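Local atomic coordinates of BtGH115A (Bacteroides thetaiotaomicron, PDB entry 5BY3), a protein that acts as a family GH115 4-O-methyl-alpha-glucuronidase, a glycoside hydrolase with specificity for decorated arabinogalactans. Residues 472-475 with 476-480. Sequence-based numbering, arbitrary orientation.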
ATOM      1  N   ARG A 472      -9.298  13.125  12.744  1.00 43.80           N
ATOM      2  CA  ARG A 472      -8.309  12.802  13.801  1.00 47.65           C
ATOM      3  C   ARG A 472      -6.962  13.560  13.663  1.00 44.09           C
ATOM      4  O   ARG A 472      -6.416  14.014  14.666  1.00 41.62           O
ATOM      5  CB  ARG A 472      -8.108  11.279  13.938  1.00 48.61           C
ATOM      6  CG  ARG A 472      -7.328  10.754  15.145  1.00 40.51           C
ATOM      7  CD  ARG A 472      -6.967   9.291  14.851  1.00 44.81           C
ATOM      8  NE  ARG A 472      -5.760   9.204  13.997  1.00 43.41           N
ATOM      9  CZ  ARG A 472      -5.312   8.136  13.318  1.00 39.47           C
ATOM     10  NH1 ARG A 472      -5.965   6.989  13.298  1.00 31.23           N
ATOM     11  NH2 ARG A 472      -4.183   8.231  12.609  1.00 40.26           N
ATOM     12  N   GLU A 473      -6.429  13.697  12.449  1.00 43.90           N
ATOM     13  CA  GLU A 473      -5.060  14.266  12.295  1.00 42.95           C
ATOM     14  C   GLU A 473      -5.046  15.808  12.242  1.00 46.61           C
ATOM     15  O   GLU A 473      -4.183  16.459  12.843  1.00 43.50           O
ATOM     16  CB  GLU A 473      -4.283  13.664  11.122  1.00 37.95           C
ATOM     17  CG  GLU A 473      -4.211  12.132  11.027  1.00 43.33           C
ATOM     18  CD  GLU A 473      -3.705  11.394  12.272  1.00 43.77           C
ATOM     19  OE1 GLU A 473      -2.614  10.847  12.233  1.00 47.13           O
ATOM     20  OE2 GLU A 473      -4.414  11.282  13.283  1.00 49.80           O
ATOM     21  N   LEU A 474      -6.005  16.376  11.522  1.00 47.42           N
ATOM     22  CA  LEU A 474      -6.218  17.819  11.534  1.00 56.88           C
ATOM     23  C   LEU A 474      -7.360  18.039  12.530  1.00 57.40           C
ATOM     24  O   LEU A 474      -7.499  17.252  13.457  1.00 72.33           O
ATOM     25  CB  LEU A 474      -6.512  18.282  10.119  1.00 52.41           C
ATOM     26  CG  LEU A 474      -5.815  17.379   9.093  1.00 48.98           C
ATOM     27  CD1 LEU A 474      -6.537  17.430   7.757  1.00 45.50           C
ATOM     28  CD2 LEU A 474      -4.316  17.660   8.944  1.00 47.54           C
ATOM     29  N   GLY A 475      -8.181  19.060  12.414  1.00 54.44           N
ATOM     30  CA  GLY A 475      -9.364  19.016  13.297  1.00 48.80           C
ATOM     31  C   GLY A 475     -10.630  18.618  12.579  1.00 45.36           C
ATOM     32  O   GLY A 475     -10.614  18.349  11.383  1.00 48.90           O
ATOM     33  N   THR A 476     -11.740  18.587  13.298  1.00 45.05           N
ATOM     34  CA  THR A 476     -13.054  18.508  12.662  1.00 46.19           C
ATOM     35  C   THR A 476     -13.321  19.650  11.661  1.00 47.25           C
ATOM     36  O   THR A 476     -13.865  19.417  10.572  1.00 41.62           O
ATOM     37  CB  THR A 476     -14.134  18.453  13.742  1.00 50.36           C
ATOM     38  OG1 THR A 476     -14.000  17.200  14.427  1.00 48.43           O
ATOM     39  CG2 THR A 476     -15.517  18.541  13.134  1.00 50.67           C
ATOM     40  N   SER A 477     -12.903  20.871  12.012  1.00 53.02           N
ATOM     41  CA  SER A 477     -13.254  22.041  11.206  1.00 51.04           C
ATOM     42  C   SER A 477     -12.423  22.123   9.912  1.00 51.96           C
ATOM     43  O   SER A 477     -12.917  22.591   8.880  1.00 59.20           O
ATOM     44  CB  SER A 477     -13.316  23.351  12.070  1.00 55.14           C
ATOM     45  OG  SER A 477     -12.195  24.245  11.973  1.00 61.68           O
ATOM     46  N   CYS A 478     -11.181  21.645   9.979  1.00 52.43           N
ATOM     47  CA  CYS A 478     -10.266  21.570   8.842  1.00 45.62           C
ATOM     48  C   CYS A 478     -10.730  20.460   7.922  1.00 46.41           C
ATOM     49  O   CYS A 478     -10.843  20.652   6.720  1.00 46.65           O
ATOM     50  CB  CYS A 478      -8.854  21.278   9.328  1.00 44.57           C
ATOM     51  SG  CYS A 478      -7.580  21.305   8.032  1.00 50.27           S
ATOM     52  N   ALA A 479     -11.057  19.314   8.512  1.00 47.34           N
ATOM     53  CA  ALA A 479     -11.505  18.138   7.784  1.00 46.30           C
ATOM     54  C   ALA A 479     -12.851  18.328   7.092  1.00 49.25           C
ATOM     55  O   ALA A 479     -13.229  17.549   6.219  1.00 46.93           O
ATOM     56  CB  ALA A 479     -11.571  16.961   8.726  1.00 49.80           C
ATOM     57  N   LYS A 480     -13.572  19.365   7.490  1.00 51.59           N
ATOM     58  CA  LYS A 480     -14.856  19.681   6.892  1.00 54.00           C
ATOM     59  C   LYS A 480     -14.607  20.282   5.519  1.00 50.97           C
ATOM     60  O   LYS A 480     -15.388  20.090   4.584  1.00 42.57           O
ATOM     61  CB  LYS A 480     -15.632  20.668   7.779  1.00 59.36           C
ATOM     62  CG  LYS A 480     -17.161  20.555   7.714  1.00 67.10           C
ATOM     63  CD  LYS A 480     -17.774  21.767   8.415  1.00 76.08           C
ATOM     64  CE  LYS A 480     -19.047  22.289   7.749  1.00 80.20           C
ATOM     65  NZ  LYS A 480     -20.256  22.081   8.601  1.00 79.68           N
TER
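A short linker joins two consecutive helices, 462-473 and 476-495, in the family 115 region of the enzyme; Leu474 and Gly475, which make the turn, touch Cys478 and Ala479 near the start of helix 476-495. Helix 462-473 gives way at Leu474, and the chain runs extended through Gly475 before it coils again. The N-H of Ala479 reaches back to Gly475 O at 3.1 Å, a helical bond from residue i+4 to residue i that is fairly straight (157° at the hydrogen), although the donor lies 32° off the carbonyl plane. The methyl CB of Ala479 also sits close against that oxygen, and it touches Leu470 and Glu471 of helix 462-473.

On the buried side, Cys478 swings SG anti to its own backbone N (chi1 -175°), which lays the sulfur alongside Leu474, 3.8 Å from Leu474 CB and 4.0 Å from Leu474 CD1. Tyr555 of helix 552-580 touches both side chains, so this small apolar patch ties the turn to a third helix.

Just before the turn, NE and NH2 of Arg472 each take one carboxylate oxygen of Glu473 in a salt bridge. Glu445 takes Arg472 NH1, and Ser130 OG bonds Glu473 OE1. The carboxylate oxygens lie nearly in the guanidinium plane yet are met from above their own plane: Arg472 NE to Glu473 OE2 is 2.6 Å, and Arg472 NH2 to Glu473 OE1 is 3.1 Å.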